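Local coordinates for protein peptidoglycan DD-endopeptidase ShyB (Vibrio cholerae, PDB 2GU1) that cuts the peptide cross-links between peptidoglycan strands as a zinc-dependent DD-endopeptidase, probably allowing cell-wall growth, and may stand in for related endopeptidases when zinc is scarce, at residues D16-I21 and E52-M57; I8-K13 and A23-P28; N264-E269 and Q296-A301; L36-D41 and A77-E82; R116-T121 and D146-L151. All blocks are in the same frame, centred on the assembly; numbering follows the deposited sequence.

Contact 1: D16-I21 and E52-M57; sequences DTLSGI and EELELM
Leu54, on strand 53-58 of the LysM-like domain, faces the first turn of helix 18-24 and meets Leu18 and Ile21, a small example of how one methyl group of a strand serves two residues of a helix packed on an antiparallel sheet. That methyl is Leu54 CD1. With CG anti to the carbonyl carbon (chi1 -69°) and chi2 extended, the leucine reaches off the sheet and brings CD1 against both helix residues. Ile21 is directed toward the strand, and its CD1 comes within 3.5 Å of Leu54 CD1, a snug methyl-methyl approach; Ile21 CG2 flanks the same methyl at 4.0 Å. Leu18 starts less favourably, since its CB does not aim at the strand. Its CG, however, lies opposite the backbone N (chi1 -170°), which swings the branch round until Leu18 CD2 stands 3.9 Å from Leu54 CD1. The grip is purely apolar and buried. Behind it, Leu18 also packs on Leu32 of helix 29-38, and Leu54 on Tyr69 of strand 64-70. The helix itself begins with Thr17 as N-cap: Gly20 N donates to Thr17 OG1 over 3.0 Å, with an angle of 149° at the hydrogen.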
# COMPACT_ATOMS: atom_id res chain seq x y z
N ASP A 16 -12.11 13.65 5.63
CA ASP A 16 -11.77 13.23 6.99
C ASP A 16 -10.36 12.67 7.15
O ASP A 16 -9.82 12.03 6.24
CB ASP A 16 -12.72 12.13 7.50
CG ASP A 16 -14.12 12.62 7.78
OD1 ASP A 16 -14.31 13.83 8.03
OD2 ASP A 16 -15.03 11.77 7.76
N THR A 17 -9.77 12.91 8.32
CA THR A 17 -8.46 12.37 8.68
C THR A 17 -8.74 11.84 10.08
O THR A 17 -9.70 12.28 10.73
CB THR A 17 -7.34 13.43 8.79
OG1 THR A 17 -7.70 14.41 9.78
CG2 THR A 17 -7.10 14.10 7.43
N LEU A 18 -7.92 10.91 10.55
CA LEU A 18 -8.11 10.36 11.88
C LEU A 18 -8.13 11.48 12.91
O LEU A 18 -8.95 11.48 13.82
CB LEU A 18 -6.98 9.37 12.22
CG LEU A 18 -7.13 8.50 13.48
CD1 LEU A 18 -6.96 9.34 14.71
CD2 LEU A 18 -8.47 7.81 13.48
N SER A 19 -7.25 12.46 12.76
CA SER A 19 -7.21 13.56 13.71
C SER A 19 -8.48 14.41 13.67
O SER A 19 -8.93 14.91 14.70
CB SER A 19 -5.97 14.44 13.46
OG SER A 19 -6.17 15.33 12.36
N GLY A 20 -9.06 14.58 12.48
CA GLY A 20 -10.28 15.37 12.36
C GLY A 20 -11.47 14.64 12.97
O GLY A 20 -12.32 15.26 13.61
N ILE A 21 -11.51 13.33 12.77
CA ILE A 21 -12.59 12.51 13.31
C ILE A 21 -12.53 12.52 14.84
O ILE A 21 -13.55 12.67 15.50
CB ILE A 21 -12.51 11.07 12.79
CG1 ILE A 21 -12.83 11.05 11.30
CG2 ILE A 21 -13.47 10.16 13.57
CD1 ILE A 21 -12.56 9.73 10.62
N GLU A 52 -15.23 3.83 4.52
CA GLU A 52 -14.73 2.88 5.51
C GLU A 52 -15.38 3.31 6.82
O GLU A 52 -15.97 4.38 6.90
CB GLU A 52 -13.20 2.95 5.60
CG GLU A 52 -12.52 2.64 4.27
CD GLU A 52 -11.01 2.67 4.36
OE1 GLU A 52 -10.47 3.53 5.08
OE2 GLU A 52 -10.35 1.84 3.70
N GLU A 53 -15.27 2.47 7.84
CA GLU A 53 -15.89 2.79 9.11
C GLU A 53 -14.97 2.67 10.30
O GLU A 53 -14.12 1.78 10.34
CB GLU A 53 -17.08 1.87 9.37
CG GLU A 53 -18.18 1.93 8.33
CD GLU A 53 -19.27 0.91 8.61
OE1 GLU A 53 -19.85 0.95 9.72
OE2 GLU A 53 -19.55 0.06 7.73
N LEU A 54 -15.14 3.58 11.26
CA LEU A 54 -14.38 3.55 12.49
C LEU A 54 -15.39 3.25 13.58
O LEU A 54 -16.51 3.78 13.58
CB LEU A 54 -13.69 4.89 12.75
CG LEU A 54 -12.54 5.32 11.84
CD1 LEU A 54 -12.02 6.69 12.27
CD2 LEU A 54 -11.42 4.29 11.90
N GLU A 55 -15.02 2.38 14.50
CA GLU A 55 -15.92 2.02 15.59
C GLU A 55 -15.18 2.38 16.87
O GLU A 55 -14.09 1.86 17.12
CB GLU A 55 -16.22 0.52 15.52
CG GLU A 55 -17.23 -0.00 16.51
CD GLU A 55 -17.72 -1.40 16.14
OE1 GLU A 55 -16.93 -2.17 15.54
OE2 GLU A 55 -18.88 -1.73 16.44
N LEU A 56 -15.74 3.30 17.66
CA LEU A 56 -15.11 3.71 18.92
C LEU A 56 -15.86 3.09 20.10
O LEU A 56 -17.08 3.22 20.19
CB LEU A 56 -15.10 5.24 19.08
CG LEU A 56 -14.72 6.23 17.98
CD1 LEU A 56 -13.96 7.40 18.62
CD2 LEU A 56 -13.88 5.58 16.91
N MET A 57 -15.13 2.44 20.99
CA MET A 57 -15.73 1.83 22.17
C MET A 57 -15.32 2.67 23.38
O MET A 57 -14.13 2.77 23.71
CB MET A 57 -15.21 0.40 22.36
CG MET A 57 -15.16 -0.41 21.08
SD MET A 57 -16.79 -0.79 20.42
CE MET A 57 -16.55 -2.54 19.99

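Contact 2: I8-K13 and A23-P28; sequences IHYMVK and AQLGVP
Tyr10 and Ile8, on the outermost strand 8-11 of the LysM-like domain's antiparallel sheet, receive the end of helix 18-24, where Gly26 closes the helix in a Schellman motif with a positive phi of 77°. The apolar share of the contact belongs to Leu25, just ahead of that glycine. Its CD1 lies 4.1 Å from Ile8 CG2 and 4.2 Å from Tyr10 CB, so one methyl touches both strand residues. The Ile8 and Leu25 side chains run past one another in opposite directions, and Leu25 continues onto Leu56 of the neighbouring strand. The polar share lies at the far end of the tyrosine. Gln24, extended beyond CG, brings its amide to the ring edge, its plane turned 75° from that of the ring; Gln24 NE2 sits 3.4 Å from Tyr10 CE1. Gln24 OE1 comes to 3.2 Å from Tyr10 OH, yet the hydroxyl's strongest partner is the carboxylate of Asp16, which it meets in a hydrogen bond through OD2. Asp16 OD2 also accepts from Lys13 N, so a single carboxylate oxygen ties the tyrosine tip to the chain leaving the strand. Lys13 also folds back along the chain, its NZ donating to Met11 O, 3.2 Å away and in the carbonyl plane.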
# COMPACT_ATOMS: atom_id res chain seq x y z
N ILE A 8 -19.58 4.01 19.32
CA ILE A 8 -19.81 5.02 18.29
C ILE A 8 -19.44 4.49 16.91
O ILE A 8 -18.33 4.01 16.68
CB ILE A 8 -18.96 6.29 18.56
CG1 ILE A 8 -19.35 6.90 19.91
CG2 ILE A 8 -19.15 7.29 17.44
CD1 ILE A 8 -18.51 8.10 20.31
N HIS A 9 -20.39 4.58 15.98
CA HIS A 9 -20.15 4.13 14.62
C HIS A 9 -19.96 5.37 13.75
O HIS A 9 -20.86 6.20 13.66
CB HIS A 9 -21.34 3.31 14.11
CG HIS A 9 -21.49 1.98 14.77
ND1 HIS A 9 -20.60 0.94 14.57
CD2 HIS A 9 -22.42 1.51 15.64
CE1 HIS A 9 -20.98 -0.10 15.28
NE2 HIS A 9 -22.08 0.21 15.94
N TYR A 10 -18.79 5.49 13.14
CA TYR A 10 -18.50 6.64 12.29
C TYR A 10 -18.10 6.20 10.88
O TYR A 10 -17.15 5.44 10.72
CB TYR A 10 -17.35 7.48 12.86
CG TYR A 10 -17.09 8.75 12.07
CD1 TYR A 10 -17.79 9.92 12.35
CD2 TYR A 10 -16.21 8.76 10.98
CE1 TYR A 10 -17.63 11.07 11.59
CE2 TYR A 10 -16.04 9.91 10.20
CZ TYR A 10 -16.76 11.06 10.51
OH TYR A 10 -16.62 12.19 9.76
N MET A 11 -18.84 6.66 9.88
CA MET A 11 -18.49 6.32 8.51
C MET A 11 -17.63 7.46 7.94
O MET A 11 -18.03 8.62 7.96
CB MET A 11 -19.74 6.13 7.64
CG MET A 11 -19.40 5.89 6.17
SD MET A 11 -20.72 5.08 5.25
CE MET A 11 -20.36 3.35 5.62
N VAL A 12 -16.45 7.11 7.46
CA VAL A 12 -15.54 8.11 6.90
C VAL A 12 -16.13 8.80 5.68
O VAL A 12 -16.72 8.16 4.81
CB VAL A 12 -14.19 7.49 6.52
CG1 VAL A 12 -13.24 8.57 6.01
CG2 VAL A 12 -13.59 6.78 7.74
N LYS A 13 -15.97 10.12 5.63
CA LYS A 13 -16.49 10.92 4.54
C LYS A 13 -15.35 11.67 3.88
O LYS A 13 -14.26 11.78 4.45
CB LYS A 13 -17.52 11.93 5.09
CG LYS A 13 -18.57 11.32 6.01
CD LYS A 13 -19.48 12.40 6.59
CE LYS A 13 -20.47 11.83 7.60
NZ LYS A 13 -19.80 11.19 8.77
N ALA A 23 -11.32 14.81 16.68
CA ALA A 23 -11.70 16.14 17.12
C ALA A 23 -13.23 16.25 17.17
O ALA A 23 -13.80 16.69 18.17
CB ALA A 23 -11.12 17.21 16.18
N GLN A 24 -13.90 15.82 16.11
CA GLN A 24 -15.36 15.93 16.11
C GLN A 24 -16.06 14.96 17.06
O GLN A 24 -17.18 15.23 17.51
CB GLN A 24 -15.91 15.80 14.68
CG GLN A 24 -16.19 14.41 14.17
CD GLN A 24 -16.78 14.43 12.77
OE1 GLN A 24 -16.06 14.59 11.78
NE2 GLN A 24 -18.10 14.29 12.67
N LEU A 25 -15.41 13.85 17.39
CA LEU A 25 -16.01 12.88 18.30
C LEU A 25 -15.63 13.13 19.77
O LEU A 25 -15.96 12.35 20.65
CB LEU A 25 -15.62 11.45 17.89
CG LEU A 25 -16.23 11.00 16.56
CD1 LEU A 25 -15.87 9.54 16.26
CD2 LEU A 25 -17.76 11.17 16.61
N GLY A 26 -14.92 14.23 20.01
CA GLY A 26 -14.55 14.58 21.37
C GLY A 26 -13.41 13.83 22.05
O GLY A 26 -13.23 13.95 23.26
N VAL A 27 -12.63 13.06 21.29
CA VAL A 27 -11.51 12.33 21.88
C VAL A 27 -10.37 13.31 22.19
O VAL A 27 -10.05 14.18 21.37
CB VAL A 27 -11.00 11.24 20.90
CG1 VAL A 27 -9.81 10.50 21.51
CG2 VAL A 27 -12.13 10.29 20.56
N PRO A 28 -9.75 13.18 23.38
CA PRO A 28 -8.65 14.07 23.78
C PRO A 28 -7.40 13.94 22.91
O PRO A 28 -7.12 12.89 22.34
CB PRO A 28 -8.37 13.64 25.23
CG PRO A 28 -9.68 13.07 25.68
CD PRO A 28 -10.11 12.28 24.48

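Contact 3: N264-E269 and Q296-A301; sequences NYLVIE and QKIALA
No flat group stands where Leu266 and Ile268 meet Ile298; the one aromatic ring of the two segments, Tyr265, projects from the other side of its strand, with Val267 CG2 in plane at its edge. The contact is therefore wholly aliphatic. Ile298 holds CG1 between the backbone N and the carbonyl carbon (chi1 60°), which raises CD1 toward strand 265-269. There it meets Ile268 tip to tip, Ile298 CD1 lying 3.7 Å from Ile268 CD1. Leu266 comes in at a slant beside it: Leu266 CD2 is 3.9 Å from Ile298 CD1 and 4.0 Å from Ile298 CB, so it rests along the isoleucine's shaft. Ile298 and Ala299 form a classic beta bulge opposite Val245. In the M23 peptidase domain the three residues join strand 265-269 of one sheet to strand 297-300 of another; the side chain of the zinc ligand His313 is about 11 Å from that of Leu266. Leu266 also packs on Val253 and Val256 of strand 251-259, while Ile298 touches Tyr278 of strand 274-281.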
# COMPACT_ATOMS: atom_id res chain seq x y z
N ASN A 264 8.56 12.51 8.42
CA ASN A 264 8.25 12.69 7.00
C ASN A 264 8.37 11.33 6.33
O ASN A 264 9.39 10.64 6.49
CB ASN A 264 9.23 13.66 6.35
CG ASN A 264 9.12 15.07 6.90
OD1 ASN A 264 8.05 15.67 6.87
ND2 ASN A 264 10.23 15.60 7.40
N TYR A 265 7.35 10.92 5.59
CA TYR A 265 7.44 9.63 4.92
C TYR A 265 6.80 9.63 3.56
O TYR A 265 6.00 10.52 3.22
CB TYR A 265 6.90 8.50 5.82
CG TYR A 265 5.40 8.30 5.87
CD1 TYR A 265 4.75 7.47 4.95
CD2 TYR A 265 4.63 8.90 6.87
CE1 TYR A 265 3.38 7.22 5.04
CE2 TYR A 265 3.26 8.65 6.97
CZ TYR A 265 2.64 7.81 6.06
OH TYR A 265 1.29 7.52 6.20
N LEU A 266 7.18 8.65 2.76
CA LEU A 266 6.72 8.55 1.40
C LEU A 266 6.33 7.11 1.09
O LEU A 266 6.88 6.17 1.67
CB LEU A 266 7.87 8.98 0.49
CG LEU A 266 7.74 9.51 -0.94
CD1 LEU A 266 6.97 10.82 -0.95
CD2 LEU A 266 9.15 9.73 -1.49
N VAL A 267 5.39 6.94 0.17
CA VAL A 267 4.96 5.62 -0.24
C VAL A 267 4.88 5.62 -1.76
O VAL A 267 4.28 6.52 -2.35
CB VAL A 267 3.58 5.24 0.33
CG1 VAL A 267 3.17 3.86 -0.21
CG2 VAL A 267 3.62 5.22 1.86
N ILE A 268 5.47 4.62 -2.38
CA ILE A 268 5.45 4.51 -3.82
C ILE A 268 4.75 3.23 -4.21
O ILE A 268 4.94 2.19 -3.57
CB ILE A 268 6.90 4.50 -4.39
CG1 ILE A 268 7.56 5.87 -4.15
CG2 ILE A 268 6.89 4.15 -5.88
CD1 ILE A 268 8.99 5.95 -4.65
N GLU A 269 3.90 3.30 -5.23
CA GLU A 269 3.21 2.11 -5.71
C GLU A 269 3.92 1.72 -6.99
O GLU A 269 3.98 2.50 -7.94
CB GLU A 269 1.73 2.41 -5.98
CG GLU A 269 0.97 1.23 -6.54
CD GLU A 269 -0.54 1.43 -6.52
OE1 GLU A 269 -1.00 2.47 -7.03
OE2 GLU A 269 -1.25 0.55 -6.00
N GLN A 296 15.94 6.29 -8.83
CA GLN A 296 15.80 7.74 -8.81
C GLN A 296 15.82 8.27 -7.37
O GLN A 296 15.26 7.65 -6.46
CB GLN A 296 14.48 8.14 -9.47
CG GLN A 296 14.33 9.62 -9.72
CD GLN A 296 12.99 9.97 -10.33
OE1 GLN A 296 12.42 9.19 -11.09
NE2 GLN A 296 12.49 11.16 -10.01
N LYS A 297 16.46 9.41 -7.18
CA LYS A 297 16.52 10.02 -5.85
C LYS A 297 15.14 10.58 -5.55
O LYS A 297 14.56 11.30 -6.36
CB LYS A 297 17.57 11.14 -5.80
CG LYS A 297 17.62 11.85 -4.45
CD LYS A 297 18.99 12.44 -4.15
CE LYS A 297 19.36 13.57 -5.10
NZ LYS A 297 20.68 14.17 -4.73
N ILE A 298 14.60 10.24 -4.38
CA ILE A 298 13.27 10.70 -4.01
C ILE A 298 13.24 11.47 -2.69
O ILE A 298 12.27 12.17 -2.39
CB ILE A 298 12.29 9.51 -3.92
CG1 ILE A 298 12.78 8.50 -2.88
CG2 ILE A 298 12.18 8.84 -5.29
CD1 ILE A 298 11.89 7.25 -2.77
N ALA A 299 14.31 11.35 -1.91
CA ALA A 299 14.37 12.06 -0.64
C ALA A 299 15.75 12.01 -0.02
O ALA A 299 16.68 11.42 -0.57
CB ALA A 299 13.35 11.46 0.33
N LEU A 300 15.86 12.64 1.15
CA LEU A 300 17.11 12.66 1.89
C LEU A 300 16.76 12.07 3.25
O LEU A 300 15.79 12.50 3.89
CB LEU A 300 17.62 14.10 2.04
CG LEU A 300 17.89 14.84 0.72
CD1 LEU A 300 18.43 16.24 1.01
CD2 LEU A 300 18.90 14.06 -0.12
N ALA A 301 17.53 11.07 3.66
CA ALA A 301 17.30 10.42 4.94
C ALA A 301 17.32 11.43 6.07
O ALA A 301 17.93 12.50 5.94
CB ALA A 301 18.34 9.32 5.18

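Contact 4: L36-D41 and A77-E82; sequences LSVDLD and AIYTRE
Tyr79 presents its ring edge, not a face, to Val38 and Asp39, and the two meet that edge at different points along its length. Val38 CG1 lies in the ring plane, 3.6 Å from Tyr79 CD1; it is placed there by a chi1 of 64°, which sets this methyl between the backbone N and the carbonyl carbon. Farther out, the hydroxyl Tyr79 OH donates to Asp39 OD1 in a short hydrogen bond of 2.6 Å. The carboxylate is turned 71° from the ring, and the hydroxyl approaches OD1 from above the carboxylate plane, 57° out of it. The tyrosine belongs to strand 75-81 of the LysM-like domain, while Val38 closes helix 29-38 and Asp39 is the next residue in the chain, so the ring bridges sheet and helix end with an apolar flank and a polar tip. Asp39 is buried but well supplied with donors: Leu45 N bonds to its OD2, and Gln44 N makes a weak bond to OD1. Together these would probably favour the charged carboxylate. The tyrosine ring is fixed further by an edge-to-face contact with Tyr89 of strand 87-93, which Val38 also touches, and by packing on Leu67 and Leu45.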
# COMPACT_ATOMS: atom_id res chain seq x y z
N LEU A 36 -1.72 7.32 17.31
CA LEU A 36 -0.73 7.63 16.28
C LEU A 36 0.58 6.91 16.60
O LEU A 36 1.27 6.41 15.71
CB LEU A 36 -0.50 9.15 16.23
CG LEU A 36 -1.23 9.96 15.16
CD1 LEU A 36 -2.60 9.39 14.88
CD2 LEU A 36 -1.30 11.42 15.60
N SER A 37 0.91 6.85 17.89
CA SER A 37 2.12 6.19 18.36
C SER A 37 2.18 4.71 18.01
O SER A 37 3.19 4.21 17.51
CB SER A 37 2.26 6.35 19.87
OG SER A 37 3.46 5.74 20.33
N VAL A 38 1.11 3.98 18.29
CA VAL A 38 1.11 2.57 17.99
C VAL A 38 1.00 2.36 16.47
O VAL A 38 1.49 1.36 15.95
CB VAL A 38 -0.03 1.82 18.73
CG1 VAL A 38 -1.38 2.32 18.26
CG2 VAL A 38 0.11 0.31 18.52
N ASP A 39 0.40 3.32 15.76
CA ASP A 39 0.27 3.18 14.31
C ASP A 39 1.55 3.46 13.52
O ASP A 39 1.58 3.30 12.30
CB ASP A 39 -0.86 4.08 13.77
CG ASP A 39 -1.49 3.50 12.51
OD1 ASP A 39 -1.71 2.27 12.47
OD2 ASP A 39 -1.78 4.27 11.57
N LEU A 40 2.60 3.87 14.21
CA LEU A 40 3.88 4.12 13.56
C LEU A 40 4.33 2.88 12.79
O LEU A 40 4.81 2.96 11.67
CB LEU A 40 4.96 4.48 14.60
CG LEU A 40 6.43 4.36 14.18
CD1 LEU A 40 6.72 5.28 13.02
CD2 LEU A 40 7.32 4.72 15.38
N ASP A 41 4.14 1.72 13.41
CA ASP A 41 4.55 0.45 12.81
C ASP A 41 3.59 -0.18 11.81
O ASP A 41 3.86 -1.26 11.28
CB ASP A 41 4.85 -0.54 13.92
CG ASP A 41 5.97 -0.07 14.81
OD1 ASP A 41 7.08 0.16 14.28
OD2 ASP A 41 5.75 0.10 16.03
N ALA A 77 -8.40 -3.28 11.64
CA ALA A 77 -7.27 -3.01 12.52
C ALA A 77 -7.90 -2.68 13.87
O ALA A 77 -8.77 -1.82 13.96
CB ALA A 77 -6.48 -1.81 12.00
N ILE A 78 -7.46 -3.38 14.92
CA ILE A 78 -8.01 -3.18 16.25
C ILE A 78 -6.99 -2.54 17.20
O ILE A 78 -5.92 -3.08 17.44
CB ILE A 78 -8.45 -4.53 16.83
CG1 ILE A 78 -9.40 -5.20 15.83
CG2 ILE A 78 -9.11 -4.33 18.19
CD1 ILE A 78 -9.67 -6.66 16.12
N TYR A 79 -7.35 -1.37 17.73
CA TYR A 79 -6.48 -0.62 18.64
C TYR A 79 -7.09 -0.70 20.05
O TYR A 79 -8.13 -0.10 20.33
CB TYR A 79 -6.36 0.84 18.18
CG TYR A 79 -5.76 1.00 16.79
CD1 TYR A 79 -4.41 1.27 16.62
CD2 TYR A 79 -6.55 0.82 15.64
CE1 TYR A 79 -3.84 1.37 15.33
CE2 TYR A 79 -5.99 0.91 14.36
CZ TYR A 79 -4.64 1.19 14.21
OH TYR A 79 -4.09 1.29 12.94
N THR A 80 -6.42 -1.44 20.93
CA THR A 80 -6.91 -1.64 22.29
C THR A 80 -6.10 -0.93 23.37
O THR A 80 -4.87 -1.01 23.39
CB THR A 80 -6.97 -3.14 22.63
OG1 THR A 80 -7.81 -3.80 21.67
CG2 THR A 80 -7.55 -3.35 24.02
N ARG A 81 -6.80 -0.26 24.29
CA ARG A 81 -6.14 0.44 25.38
C ARG A 81 -5.68 -0.56 26.44
O ARG A 81 -6.42 -1.47 26.82
CB ARG A 81 -7.08 1.47 26.02
CG ARG A 81 -6.45 2.18 27.22
CD ARG A 81 -7.14 3.49 27.56
NE ARG A 81 -8.55 3.32 27.92
CZ ARG A 81 -8.99 2.63 28.96
NH1 ARG A 81 -8.13 2.02 29.77
NH2 ARG A 81 -10.30 2.54 29.19
N GLU A 82 -4.44 -0.38 26.90
CA GLU A 82 -3.84 -1.25 27.90
C GLU A 82 -3.90 -0.59 29.29
O GLU A 82 -4.11 0.62 29.40
CB GLU A 82 -2.38 -1.54 27.53
CG GLU A 82 -2.17 -2.33 26.24
CD GLU A 82 -2.71 -3.75 26.32
OE1 GLU A 82 -2.98 -4.23 27.44
OE2 GLU A 82 -2.84 -4.40 25.26

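Contact 5: R116-T121 and D146-L151; sequences RRVGLT and DRFDIL
A Schellman motif ends helix 111-117 in the Csd3-type second domain, and the two residues that flank its glycine, Val118 and Leu120, are turned onto strand 147-157. Gly119 is the first to leave the helical path, with a phi of 120°, and Gly119 N bonds back to Arg116 O over 3.1 Å. The chain then passes through Leu120 to Thr121, the N-cap of helix 122-132, so the contact marks the corner between two helices. From the strand, Phe148 and Ile150 project toward it. Val118 CG1 comes to the edge of the Phe148 ring, near its plane and 4.3 Å from CE1. Leu120 CD1 lies at a similar range, 4.5 Å from the same Phe148 CE1. The closer approach is that of Leu120 CD1 to Ile150 CG1, at 4.0 Å. Leu120 has CG anti to its carbonyl carbon (chi1 -64°), a setting that carries CD1 to where it touches both strand residues. Phe148 is also engaged edge-to-face by Phe111, at the start of the helix, while Val118 and Leu120 both touch Phe103 of the adjacent strand 97-106. With no hydrogen bond across the segments, the corner is probably held to the sheet by apolar packing and exclusion of water, while the polar bonds, such as Gly119 N to Arg116 O, lie within the corner.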
# COMPACT_ATOMS: atom_id res chain seq x y z
N ARG A 116 -14.20 0.64 -19.89
CA ARG A 116 -15.02 1.25 -18.86
C ARG A 116 -16.49 0.85 -19.05
O ARG A 116 -17.20 0.56 -18.09
CB ARG A 116 -14.89 2.78 -18.90
CG ARG A 116 -13.55 3.34 -18.42
CD ARG A 116 -13.27 2.96 -16.97
NE ARG A 116 -14.35 3.35 -16.07
CZ ARG A 116 -14.49 4.57 -15.54
NH1 ARG A 116 -13.61 5.51 -15.82
NH2 ARG A 116 -15.51 4.84 -14.75
N ARG A 117 -16.93 0.82 -20.30
CA ARG A 117 -18.32 0.45 -20.59
C ARG A 117 -18.67 -0.98 -20.19
O ARG A 117 -19.83 -1.27 -19.87
CB ARG A 117 -18.62 0.66 -22.08
CG ARG A 117 -18.56 2.12 -22.50
CD ARG A 117 -19.17 2.35 -23.87
NE ARG A 117 -19.15 3.77 -24.21
CZ ARG A 117 -19.76 4.30 -25.27
NH1 ARG A 117 -20.45 3.54 -26.10
NH2 ARG A 117 -19.68 5.61 -25.48
N VAL A 118 -17.68 -1.86 -20.20
CA VAL A 118 -17.92 -3.26 -19.84
C VAL A 118 -17.75 -3.55 -18.35
O VAL A 118 -17.91 -4.69 -17.91
CB VAL A 118 -17.01 -4.21 -20.66
CG1 VAL A 118 -15.60 -4.24 -20.07
CG2 VAL A 118 -17.62 -5.60 -20.69
N GLY A 119 -17.42 -2.53 -17.55
CA GLY A 119 -17.29 -2.76 -16.12
C GLY A 119 -15.96 -2.48 -15.44
O GLY A 119 -15.91 -2.36 -14.22
N LEU A 120 -14.88 -2.38 -16.20
CA LEU A 120 -13.58 -2.11 -15.60
C LEU A 120 -13.52 -0.67 -15.08
O LEU A 120 -14.12 0.23 -15.67
CB LEU A 120 -12.48 -2.34 -16.64
CG LEU A 120 -12.38 -3.79 -17.11
CD1 LEU A 120 -11.66 -3.87 -18.44
CD2 LEU A 120 -11.67 -4.61 -16.04
N THR A 121 -12.79 -0.47 -13.99
CA THR A 121 -12.65 0.86 -13.40
C THR A 121 -11.48 1.60 -14.04
O THR A 121 -10.72 1.03 -14.83
CB THR A 121 -12.39 0.79 -11.89
OG1 THR A 121 -11.10 0.21 -11.65
CG2 THR A 121 -13.45 -0.03 -11.19
N ASP A 146 -10.66 -5.36 -33.30
CA ASP A 146 -9.87 -6.03 -32.27
C ASP A 146 -10.66 -6.11 -30.97
O ASP A 146 -11.50 -5.26 -30.69
CB ASP A 146 -8.54 -5.29 -32.05
CG ASP A 146 -7.55 -5.49 -33.19
OD1 ASP A 146 -6.52 -4.78 -33.24
OD2 ASP A 146 -7.79 -6.38 -34.04
N ARG A 147 -10.40 -7.15 -30.17
CA ARG A 147 -11.09 -7.31 -28.90
C ARG A 147 -10.11 -7.67 -27.77
O ARG A 147 -8.94 -7.94 -28.02
CB ARG A 147 -12.19 -8.37 -29.01
CG ARG A 147 -11.81 -9.62 -29.77
CD ARG A 147 -13.04 -10.49 -30.00
NE ARG A 147 -12.74 -11.74 -30.70
CZ ARG A 147 -13.65 -12.65 -31.04
NH1 ARG A 147 -14.93 -12.45 -30.75
NH2 ARG A 147 -13.29 -13.76 -31.67
N PHE A 148 -10.62 -7.65 -26.54
CA PHE A 148 -9.83 -7.94 -25.34
C PHE A 148 -10.62 -8.77 -24.32
O PHE A 148 -11.86 -8.77 -24.33
CB PHE A 148 -9.39 -6.63 -24.68
CG PHE A 148 -10.53 -5.75 -24.25
CD1 PHE A 148 -11.19 -5.96 -23.04
CD2 PHE A 148 -11.00 -4.74 -25.09
CE1 PHE A 148 -12.29 -5.18 -22.67
CE2 PHE A 148 -12.10 -3.96 -24.74
CZ PHE A 148 -12.74 -4.18 -23.53
N ASP A 149 -9.91 -9.47 -23.45
CA ASP A 149 -10.51 -10.29 -22.40
C ASP A 149 -9.64 -10.12 -21.17
O ASP A 149 -8.44 -10.38 -21.22
CB ASP A 149 -10.52 -11.77 -22.81
CG ASP A 149 -11.39 -12.05 -24.03
OD1 ASP A 149 -12.62 -11.90 -23.92
OD2 ASP A 149 -10.84 -12.41 -25.09
N ILE A 150 -10.24 -9.68 -20.07
CA ILE A 150 -9.52 -9.46 -18.82
C ILE A 150 -10.07 -10.38 -17.74
O ILE A 150 -11.26 -10.32 -17.42
CB ILE A 150 -9.71 -8.01 -18.33
CG1 ILE A 150 -9.45 -7.04 -19.48
CG2 ILE A 150 -8.77 -7.73 -17.15
CD1 ILE A 150 -8.05 -7.13 -20.10
N LEU A 151 -9.22 -11.23 -17.16
CA LEU A 151 -9.68 -12.12 -16.09
C LEU A 151 -9.37 -11.47 -14.74
O LEU A 151 -8.20 -11.21 -14.43
CB LEU A 151 -9.00 -13.49 -16.18
CG LEU A 151 -9.49 -14.44 -15.07
CD1 LEU A 151 -10.93 -14.82 -15.36
CD2 LEU A 151 -8.62 -15.70 -15.01

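In the fold
Contacts 1 and 2 secure the same helix, 18-24, to neighbouring strands of one sheet, the first as a buried contact at its opening turn and the second at its partly exposed end; they touch through Tyr10 with Asp16 and Ile21. Contact 4 brings the next helix, 29-38, to another strand of that sheet, its centre about 13 Å from that of contact 1, and alone of the five has a hydrogen bond across its segments. Contact 3 joins two sheets without any helix, in the peptidase domain, and is aliphatic throughout. Contact 5, in a separate domain with its centre about 41 Å from that of contact 4, also follows a Schellman ending, as contact 2 does, but its touching side chains are largely buried and all apolar.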